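Local coordinates for Lmo0794 protein (Listeria monocytogenes, PDB 3EW7), which is of unknown function but probably binds NAD or NADP in a Rossmann-type domain and may act as an oxidoreductase, at residues R97-G102 against S149-S154; K49-L54 against V65-G70; E77-S82 against A135-H140. The protein carries 3 engineered substitutions. One frame throughout, in Å; residues are numbered along the deposited sequence.

In the fold
The three contacts lie within one Rossmann-like domain built on a parallel sheet, and their centres are 12 to 13 Å apart, at the corners of a nearly even triangle. Contact 2 comes first along the chain and closes before the others open, whereas the segments of contacts 1 and 3 alternate. Contact 1 joins strands 97-101 and 150-154 in the sheet; contact 2 reaches it through strand 64-67, the other neighbour of 97-101. Contact 3 pairs helices 79-90 and 131-142, the connections leading into those two strands of contact 1. Probable hydrogen bonds between Tyr152 and Gln137 and from His79 to the Tyr69 carbonyl connect contact 3 to both others.

Contact 1: R97-G102 against S149-S154; sequences RLLVVG and SWTYIS
Val100 lays its branched end against the ring of Tyr152, CG1 coming to 3.4 Å from CE1 where the two side chains pass obliquely. With chi1 at -160°, Tyr152 swings its ring along the strand, over the carbonyl O of Val100 and as far as Gly102, whose CA lies 4.1 Å from CE2. Glycine suits this position because a beta carbon here would point toward the ring and crowd CE2; the bare CA lets the ring lie beside it. The tyrosine hydroxyl bonds to Gln137 on helix 131-142, the helix against which Trp150 and Tyr152 pack through Leu141.

The other face of the sheet carries a second group. Leu99 CD1 meets Ile153 CG2 at 3.5 Å, and Val101 lies alongside Ile153, its CG2 near the same methyl; Val101 and Ile153 both touch Tyr190 of helix 187-199. Such branched aliphatic residues fit a strand buried between helices. At the start of this face Arg97, extended from CG to NE, brings its guanidinium edge to Thr151. Arg97 NH2 donates in plane to Thr151 OG1 over 3.0 Å. A weak bond from NE joins it. Leu99 CD2 lies above the guanidinium, offset toward its rim. The arginine's charge is paired with Glu197, while the threonine hydroxyl also bonds the carbonyl of His203.

Between these layers the backbones run in register, alternating across the pair: Leu98 N to Ser149 O (2.8 Å), Thr151 N to Leu98 O, Val100 N to Thr151 O, Ile153 N to Val100 O and Gly102 N to Ile153 O (2.8 Å). The strand axes are 4.6 Å apart at closest approach and differ by 18° in direction. Neighbouring parallel strands with helices packed on both faces are the hallmark of the Rossmann fold, here between strands 64-67 and 207-209.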
loop_
_atom_site.group_PDB
_atom_site.type_symbol
_atom_site.label_atom_id
_atom_site.label_comp_id
_atom_site.label_asym_id
_atom_site.label_seq_id
_atom_site.Cartn_x
_atom_site.Cartn_y
_atom_site.Cartn_z
ATOM N N ARG A 97 -5.975 6.056 -6.683
ATOM C CA ARG A 97 -5.343 6.856 -5.650
ATOM C C ARG A 97 -4.201 5.958 -5.191
ATOM O O ARG A 97 -4.403 4.753 -5.042
ATOM C CB ARG A 97 -6.335 7.087 -4.510
ATOM C CG ARG A 97 -5.891 8.094 -3.505
ATOM C CD ARG A 97 -6.991 8.340 -2.523
ATOM N NE ARG A 97 -6.436 8.895 -1.304
ATOM C CZ ARG A 97 -7.042 8.802 -0.135
ATOM N NH1 ARG A 97 -8.214 8.180 -0.058
ATOM N NH2 ARG A 97 -6.466 9.304 0.952
ATOM N N LEU A 98 -3.004 6.511 -4.995
ATOM C CA LEU A 98 -1.929 5.646 -4.540
ATOM C C LEU A 98 -1.762 5.860 -3.048
ATOM O O LEU A 98 -1.364 6.938 -2.619
ATOM C CB LEU A 98 -0.611 5.952 -5.248
ATOM C CG LEU A 98 0.523 5.009 -4.831
ATOM C CD1 LEU A 98 0.219 3.584 -5.280
ATOM C CD2 LEU A 98 1.825 5.486 -5.420
ATOM N N LEU A 99 -2.089 4.838 -2.268
ATOM C CA LEU A 99 -1.974 4.897 -0.817
ATOM C C LEU A 99 -0.701 4.135 -0.419
ATOM O O LEU A 99 -0.616 2.916 -0.585
ATOM C CB LEU A 99 -3.202 4.240 -0.178
ATOM C CG LEU A 99 -3.596 4.486 1.284
ATOM C CD1 LEU A 99 -2.387 4.835 2.134
ATOM C CD2 LEU A 99 -4.588 5.625 1.335
ATOM N N VAL A 100 0.286 4.853 0.101
ATOM C CA VAL A 100 1.543 4.228 0.503
ATOM C C VAL A 100 1.560 3.970 2.007
ATOM O O VAL A 100 1.389 4.885 2.805
ATOM C CB VAL A 100 2.739 5.124 0.121
ATOM C CG1 VAL A 100 4.011 4.312 0.094
ATOM C CG2 VAL A 100 2.490 5.761 -1.232
ATOM N N VAL A 101 1.788 2.719 2.391
ATOM C CA VAL A 101 1.792 2.327 3.799
ATOM C C VAL A 101 3.176 2.174 4.434
ATOM O O VAL A 101 3.971 1.351 3.985
ATOM C CB VAL A 101 1.046 0.996 3.961
ATOM C CG1 VAL A 101 0.979 0.616 5.422
ATOM C CG2 VAL A 101 -0.345 1.102 3.355
ATOM N N GLY A 102 3.458 2.949 5.483
ATOM C CA GLY A 102 4.746 2.852 6.161
ATOM C C GLY A 102 4.630 2.199 7.535
ATOM O O GLY A 102 3.584 1.635 7.848
ATOM N N SER A 149 -2.543 11.546 -7.748
ATOM C CA SER A 149 -3.231 11.318 -6.493
ATOM C C SER A 149 -2.531 10.306 -5.583
ATOM O O SER A 149 -2.468 9.114 -5.893
ATOM C CB SER A 149 -4.657 10.866 -6.782
ATOM O OG SER A 149 -5.413 10.874 -5.592
ATOM N N TRP A 150 -2.025 10.780 -4.447
ATOM C CA TRP A 150 -1.327 9.902 -3.511
ATOM C C TRP A 150 -1.553 10.260 -2.044
ATOM O O TRP A 150 -1.998 11.363 -1.715
ATOM C CB TRP A 150 0.173 9.953 -3.776
ATOM C CG TRP A 150 0.738 11.308 -3.508
ATOM C CD1 TRP A 150 0.721 12.382 -4.340
ATOM C CD2 TRP A 150 1.350 11.752 -2.292
ATOM N NE1 TRP A 150 1.283 13.474 -3.721
ATOM C CE2 TRP A 150 1.675 13.113 -2.459
ATOM C CE3 TRP A 150 1.652 11.129 -1.072
ATOM C CZ2 TRP A 150 2.289 13.866 -1.454
ATOM C CZ3 TRP A 150 2.263 11.880 -0.073
ATOM C CH2 TRP A 150 2.573 13.236 -0.274
ATOM N N THR A 151 -1.232 9.311 -1.169
ATOM C CA THR A 151 -1.323 9.506 0.275
ATOM C C THR A 151 -0.349 8.561 0.956
ATOM O O THR A 151 -0.284 7.378 0.631
ATOM C CB THR A 151 -2.723 9.214 0.850
ATOM O OG1 THR A 151 -3.672 10.154 0.338
ATOM C CG2 THR A 151 -2.693 9.335 2.361
ATOM N N TYR A 152 0.422 9.092 1.895
ATOM C CA TYR A 152 1.371 8.270 2.623
ATOM C C TYR A 152 0.848 8.160 4.051
ATOM O O TYR A 152 0.626 9.173 4.717
ATOM C CB TYR A 152 2.754 8.908 2.626
ATOM C CG TYR A 152 3.870 7.930 2.937
ATOM C CD1 TYR A 152 4.629 7.364 1.913
ATOM C CD2 TYR A 152 4.139 7.539 4.255
ATOM C CE1 TYR A 152 5.619 6.437 2.189
ATOM C CE2 TYR A 152 5.128 6.607 4.542
ATOM C CZ TYR A 152 5.865 6.059 3.505
ATOM O OH TYR A 152 6.841 5.132 3.772
ATOM N N ILE A 153 0.647 6.929 4.512
ATOM C CA ILE A 153 0.137 6.702 5.861
ATOM C C ILE A 153 1.135 6.026 6.811
ATOM O O ILE A 153 1.777 5.029 6.460
ATOM C CB ILE A 153 -1.176 5.869 5.820
ATOM C CG1 ILE A 153 -1.781 5.782 7.219
ATOM C CG2 ILE A 153 -0.907 4.479 5.264
ATOM C CD1 ILE A 153 -3.120 5.084 7.248
ATOM N N SER A 154 1.257 6.599 8.006
ATOM C CA SER A 154 2.139 6.090 9.050
ATOM C C SER A 154 1.302 5.708 10.263
ATOM O O SER A 154 0.286 6.337 10.554
ATOM C CB SER A 154 3.166 7.147 9.458
ATOM O OG SER A 154 4.123 7.353 8.434
#

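Contact 2: K49-L54 against V65-G70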
loop_
_atom_site.group_PDB
_atom_site.type_symbol
_atom_site.label_atom_id
_atom_site.label_comp_id
_atom_site.label_asym_id
_atom_site.label_seq_id
_atom_site.Cartn_x
_atom_site.Cartn_y
_atom_site.Cartn_z
ATOM N N LYS A 49 1.882 -10.022 -10.428
ATOM C CA LYS A 49 2.845 -9.137 -11.063
ATOM C C LYS A 49 3.701 -8.455 -10.007
ATOM O O LYS A 49 3.194 -8.007 -8.984
ATOM C CB LYS A 49 2.100 -8.087 -11.889
ATOM C CG LYS A 49 2.572 -7.947 -13.321
ATOM C CD LYS A 49 1.450 -7.382 -14.186
ATOM C CE LYS A 49 1.799 -7.358 -15.670
ATOM N NZ LYS A 49 2.638 -6.189 -16.059
ATOM N N ASP A 50 5.003 -8.391 -10.234
ATOM C CA ASP A 50 5.852 -7.723 -9.271
ATOM C C ASP A 50 5.587 -6.244 -9.456
ATOM O O ASP A 50 5.208 -5.810 -10.540
ATOM C CB ASP A 50 7.325 -8.023 -9.524
ATOM C CG ASP A 50 8.245 -7.180 -8.653
ATOM O OD1 ASP A 50 8.166 -7.282 -7.401
ATOM O OD2 ASP A 50 9.048 -6.409 -9.230
ATOM N N ILE A 51 5.792 -5.476 -8.396
ATOM C CA ILE A 51 5.552 -4.044 -8.419
ATOM C C ILE A 51 6.275 -3.337 -9.573
ATOM O O ILE A 51 5.710 -2.484 -10.259
ATOM C CB ILE A 51 5.958 -3.432 -7.057
ATOM C CG1 ILE A 51 5.496 -1.987 -6.964
ATOM C CG2 ILE A 51 7.455 -3.550 -6.858
ATOM C CD1 ILE A 51 5.685 -1.405 -5.593
ATOM N N PHE A 52 7.522 -3.722 -9.799
ATOM C CA PHE A 52 8.334 -3.116 -10.843
ATOM C C PHE A 52 7.802 -3.280 -12.258
ATOM O O PHE A 52 8.123 -2.480 -13.135
ATOM C CB PHE A 52 9.756 -3.666 -10.754
ATOM C CG PHE A 52 10.555 -3.067 -9.644
ATOM C CD1 PHE A 52 11.014 -1.759 -9.737
ATOM C CD2 PHE A 52 10.801 -3.784 -8.478
ATOM C CE1 PHE A 52 11.707 -1.169 -8.687
ATOM C CE2 PHE A 52 11.500 -3.193 -7.409
ATOM C CZ PHE A 52 11.953 -1.884 -7.518
ATOM N N ASP A 53 6.984 -4.305 -12.478
ATOM C CA ASP A 53 6.428 -4.570 -13.803
ATOM C C ASP A 53 5.054 -3.965 -14.021
ATOM O O ASP A 53 4.478 -4.100 -15.101
ATOM C CB ASP A 53 6.316 -6.075 -14.054
ATOM C CG ASP A 53 7.608 -6.801 -13.808
ATOM O OD1 ASP A 53 8.661 -6.319 -14.282
ATOM O OD2 ASP A 53 7.560 -7.861 -13.148
ATOM N N LEU A 54 4.519 -3.315 -12.999
ATOM C CA LEU A 54 3.198 -2.712 -13.103
ATOM C C LEU A 54 3.103 -1.564 -14.117
ATOM O O LEU A 54 3.917 -0.630 -14.108
ATOM C CB LEU A 54 2.759 -2.239 -11.721
ATOM C CG LEU A 54 1.864 -3.179 -10.913
ATOM C CD1 LEU A 54 2.105 -4.624 -11.313
ATOM C CD2 LEU A 54 2.119 -2.950 -9.434
ATOM N N VAL A 65 -5.005 2.018 -5.064
ATOM C CA VAL A 65 -3.919 1.050 -5.051
ATOM C C VAL A 65 -3.133 1.245 -3.752
ATOM O O VAL A 65 -2.492 2.284 -3.548
ATOM C CB VAL A 65 -2.973 1.235 -6.261
ATOM C CG1 VAL A 65 -1.819 0.248 -6.178
ATOM C CG2 VAL A 65 -3.736 1.030 -7.556
ATOM N N VAL A 66 -3.211 0.257 -2.866
ATOM C CA VAL A 66 -2.488 0.310 -1.600
ATOM C C VAL A 66 -1.097 -0.259 -1.790
ATOM O O VAL A 66 -0.943 -1.431 -2.111
ATOM C CB VAL A 66 -3.185 -0.509 -0.497
ATOM C CG1 VAL A 66 -2.278 -0.598 0.728
ATOM C CG2 VAL A 66 -4.495 0.146 -0.115
ATOM N N ASP A 67 -0.086 0.578 -1.602
ATOM C CA ASP A 67 1.283 0.119 -1.741
ATOM C C ASP A 67 1.776 -0.365 -0.385
ATOM O O ASP A 67 2.239 0.425 0.447
ATOM C CB ASP A 67 2.195 1.237 -2.270
ATOM C CG ASP A 67 3.638 0.770 -2.473
ATOM O OD1 ASP A 67 3.900 -0.446 -2.327
ATOM O OD2 ASP A 67 4.507 1.616 -2.782
ATOM N N ALA A 68 1.635 -1.665 -0.156
ATOM C CA ALA A 68 2.087 -2.265 1.080
ATOM C C ALA A 68 3.222 -3.199 0.679
ATOM O O ALA A 68 3.172 -4.416 0.883
ATOM C CB ALA A 68 0.967 -3.028 1.724
ATOM N N TYR A 69 4.245 -2.608 0.077
ATOM C CA TYR A 69 5.406 -3.344 -0.385
ATOM C C TYR A 69 6.366 -3.606 0.762
ATOM O O TYR A 69 6.491 -2.790 1.680
ATOM C CB TYR A 69 6.113 -2.532 -1.457
ATOM C CG TYR A 69 7.281 -3.226 -2.107
ATOM C CD1 TYR A 69 7.077 -4.252 -3.028
ATOM C CD2 TYR A 69 8.592 -2.809 -1.858
ATOM C CE1 TYR A 69 8.147 -4.839 -3.696
ATOM C CE2 TYR A 69 9.667 -3.392 -2.516
ATOM C CZ TYR A 69 9.436 -4.399 -3.434
ATOM O OH TYR A 69 10.488 -4.956 -4.117
ATOM N N GLY A 70 7.050 -4.745 0.696
ATOM C CA GLY A 70 8.012 -5.093 1.728
ATOM C C GLY A 70 7.642 -6.338 2.510
ATOM O O GLY A 70 7.434 -6.275 3.718
#
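Ile51 holds CG1 anti to its backbone N (chi1 -170°) and continues nearly straight to CD1, while Tyr69, with CG likewise anti to its own N (chi1 -175°), extends its ring from the other segment to meet it. The branch methyl of Ile51 does most of the touching: CG2 lies 3.5 Å from CE1 of Tyr69, approaching the ring obliquely. The delta methyl reaches past it and ends 3.8 Å from Asp67 OD1, an apolar group beside a carboxylate. A beta-branched residue suits this place because its two arms can serve two neighbours at once.

Phe52, the next residue, runs roughly perpendicular to Tyr69, and its CE2 approaches the phenol OH at 3.9 Å without any hydrogen bond. The phenylalanine ring also packs on Thr81 and Ser82 of helix 79-90, which therefore backs the contact, and the ring of Tyr69 meets that of His79 edge-to-face.

No hydrogen bond crosses between the segments; polar groups instead act within each one. Asp50 makes an Asx turn, its OD2 accepting from Phe52 N over 3.1 Å from above the carboxylate plane, at the entry to the short 3-10 turn that presents Ile51 and Phe52. Lys49 spans that turn to Asp53 O (NZ to O 2.9 Å). On the strand side, Asp67 OD1 takes a weak bond from Tyr69 N at the bend where the chain leaves strand 64-67.

The chemistry is thus that of apolar and aromatic groups meeting between two loops, the first of them turned by Asp50. Both loops follow strands at the carboxyl edge of the parallel sheet, and the packing of Ile51 on Tyr69 joins them there, at the edge where Rossmann domains bind their dinucleotide.

Contact 3: E77-S82 against A135-H140; sequences EKHVTS and AKQLEH
Gln137 reaches across this helix-to-helix contact with an almost straight side chain. Its CG stands anti to the carbonyl carbon (chi1 -61°) and the chain beyond is extended, which carries the amide across to the start of helix 79-90. There NE2 donates a weak hydrogen bond to His79 O over 3.3 Å, and the same nitrogen lies 3.7 Å from the CB of His79. Farther back, the methylene CG of Gln137 rests 4.0 Å from the CA of Val80. The amide oxygen is turned to Tyr152 of the sheet, so one glutamine, with a donor and an acceptor on the same amide, serves the helix carbonyl and the sheet hydroxyl at once.

Val80 lies next to it. Its CG2 is anti to the backbone N, and from there the methyl approaches the imidazole of His140 obliquely, 4.0 Å from CE1. That ring is steadied by ND1, which hydrogen-bonds to Asp84 one turn farther along Val80's own helix. CG2 of Val80 also lies 4.3 Å from Lys136 CB, while the rest of the lysine turns back to its own helix and ends in a salt bridge, NZ to Glu139 OE1 at 3.0 Å. A lysine suits this rim position: its carbon chain can flank the valine while its ammonium group pairs with an acid on its own helix.

His79 has its imidazole bound away from the contact, through NE2 to the carbonyl of Tyr69. Between the two segments themselves the chemistry is modest, one weak amide bond and the contacts of a valine; Asp84, just beyond, supplies a second polar link between the helices through His140. With Gln137 also held by Tyr152 and His79 by the Tyr69 carbonyl, each helix is tied to its surroundings as well as to its neighbour.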
loop_
_atom_site.group_PDB
_atom_site.type_symbol
_atom_site.label_atom_id
_atom_site.label_comp_id
_atom_site.label_asym_id
_atom_site.label_seq_id
_atom_site.Cartn_x
_atom_site.Cartn_y
_atom_site.Cartn_z
ATOM N N GLU A 77 15.129 -3.439 0.391
ATOM C CA GLU A 77 16.162 -2.553 -0.128
ATOM C C GLU A 77 15.646 -1.819 -1.361
ATOM O O GLU A 77 16.287 -0.888 -1.858
ATOM C CB GLU A 77 17.404 -3.352 -0.521
ATOM C CG GLU A 77 17.734 -4.507 0.391
ATOM C CD GLU A 77 18.905 -5.316 -0.131
ATOM O OE1 GLU A 77 19.043 -6.496 0.258
ATOM O OE2 GLU A 77 19.692 -4.772 -0.928
ATOM N N LYS A 78 14.478 -2.236 -1.843
ATOM C CA LYS A 78 13.886 -1.665 -3.048
ATOM C C LYS A 78 12.674 -0.757 -2.848
ATOM O O LYS A 78 11.911 -0.531 -3.785
ATOM C CB LYS A 78 13.508 -2.807 -3.997
ATOM C CG LYS A 78 14.709 -3.586 -4.507
ATOM C CD LYS A 78 14.343 -4.749 -5.413
ATOM C CE LYS A 78 13.872 -5.931 -4.613
ATOM N NZ LYS A 78 13.765 -7.146 -5.459
ATOM N N HIS A 79 12.501 -0.225 -1.644
ATOM C CA HIS A 79 11.352 0.635 -1.367
ATOM C C HIS A 79 11.309 1.939 -2.150
ATOM O O HIS A 79 10.348 2.213 -2.864
ATOM C CB HIS A 79 11.269 0.942 0.127
ATOM C CG HIS A 79 10.534 -0.098 0.905
ATOM N ND1 HIS A 79 11.162 -0.964 1.773
ATOM C CD2 HIS A 79 9.224 -0.439 0.915
ATOM C CE1 HIS A 79 10.269 -1.792 2.286
ATOM N NE2 HIS A 79 9.085 -1.492 1.780
ATOM N N VAL A 80 12.344 2.748 -1.998
ATOM C CA VAL A 80 12.422 4.022 -2.689
ATOM C C VAL A 80 12.380 3.824 -4.202
ATOM O O VAL A 80 11.750 4.589 -4.931
ATOM C CB VAL A 80 13.723 4.765 -2.296
ATOM C CG1 VAL A 80 14.874 3.761 -2.210
ATOM C CG2 VAL A 80 14.035 5.865 -3.316
ATOM N N THR A 81 13.038 2.774 -4.665
ATOM C CA THR A 81 13.091 2.498 -6.089
ATOM C C THR A 81 11.764 2.064 -6.723
ATOM O O THR A 81 11.403 2.553 -7.798
ATOM C CB THR A 81 14.215 1.471 -6.374
ATOM O OG1 THR A 81 15.392 2.172 -6.795
ATOM C CG2 THR A 81 13.817 0.506 -7.443
ATOM N N SER A 82 11.047 1.158 -6.064
ATOM C CA SER A 82 9.764 0.680 -6.576
ATOM C C SER A 82 8.712 1.783 -6.564
ATOM O O SER A 82 7.862 1.855 -7.449
ATOM C CB SER A 82 9.267 -0.508 -5.750
ATOM O OG SER A 82 9.271 -0.202 -4.368
ATOM N N ALA A 135 11.797 8.678 4.359
ATOM C CA ALA A 135 12.082 10.089 4.139
ATOM C C ALA A 135 12.357 10.316 2.667
ATOM O O ALA A 135 11.908 11.304 2.099
ATOM C CB ALA A 135 13.275 10.522 4.972
ATOM N N LYS A 136 13.094 9.397 2.052
ATOM C CA LYS A 136 13.406 9.498 0.635
ATOM C C LYS A 136 12.139 9.463 -0.212
ATOM O O LYS A 136 11.935 10.325 -1.074
ATOM C CB LYS A 136 14.331 8.360 0.219
ATOM C CG LYS A 136 15.789 8.739 0.224
ATOM C CD LYS A 136 16.282 9.031 -1.184
ATOM C CE LYS A 136 17.565 9.858 -1.163
ATOM N NZ LYS A 136 17.312 11.304 -0.852
ATOM N N GLN A 137 11.296 8.462 0.028
ATOM C CA GLN A 137 10.047 8.324 -0.708
ATOM C C GLN A 137 9.270 9.628 -0.601
ATOM O O GLN A 137 8.767 10.151 -1.598
ATOM C CB GLN A 137 9.215 7.180 -0.133
ATOM C CG GLN A 137 9.894 5.821 -0.206
ATOM C CD GLN A 137 9.066 4.721 0.426
ATOM O OE1 GLN A 137 8.624 4.840 1.567
ATOM N NE2 GLN A 137 8.852 3.643 -0.312
ATOM N N LEU A 138 9.193 10.156 0.616
ATOM C CA LEU A 138 8.484 11.403 0.885
ATOM C C LEU A 138 9.084 12.597 0.135
ATOM O O LEU A 138 8.358 13.472 -0.327
ATOM C CB LEU A 138 8.472 11.668 2.398
ATOM C CG LEU A 138 7.144 11.516 3.158
ATOM C CD1 LEU A 138 6.398 10.279 2.697
ATOM C CD2 LEU A 138 7.415 11.464 4.661
ATOM N N GLU A 139 10.408 12.632 0.017
ATOM C CA GLU A 139 11.077 13.715 -0.689
ATOM C C GLU A 139 10.724 13.597 -2.154
ATOM O O GLU A 139 10.509 14.607 -2.830
ATOM C CB GLU A 139 12.592 13.616 -0.536
ATOM C CG GLU A 139 13.162 14.278 0.708
ATOM C CD GLU A 139 14.475 13.631 1.176
ATOM O OE1 GLU A 139 15.278 13.209 0.303
ATOM O OE2 GLU A 139 14.704 13.550 2.409
ATOM N N HIS A 140 10.673 12.356 -2.638
ATOM C CA HIS A 140 10.349 12.080 -4.036
ATOM C C HIS A 140 8.885 12.337 -4.307
ATOM O O HIS A 140 8.517 12.792 -5.390
ATOM C CB HIS A 140 10.690 10.635 -4.409
ATOM C CG HIS A 140 12.157 10.380 -4.562
ATOM N ND1 HIS A 140 12.654 9.309 -5.275
ATOM C CD2 HIS A 140 13.234 11.056 -4.099
ATOM C CE1 HIS A 140 13.975 9.342 -5.248
ATOM N NE2 HIS A 140 14.352 10.393 -4.541
#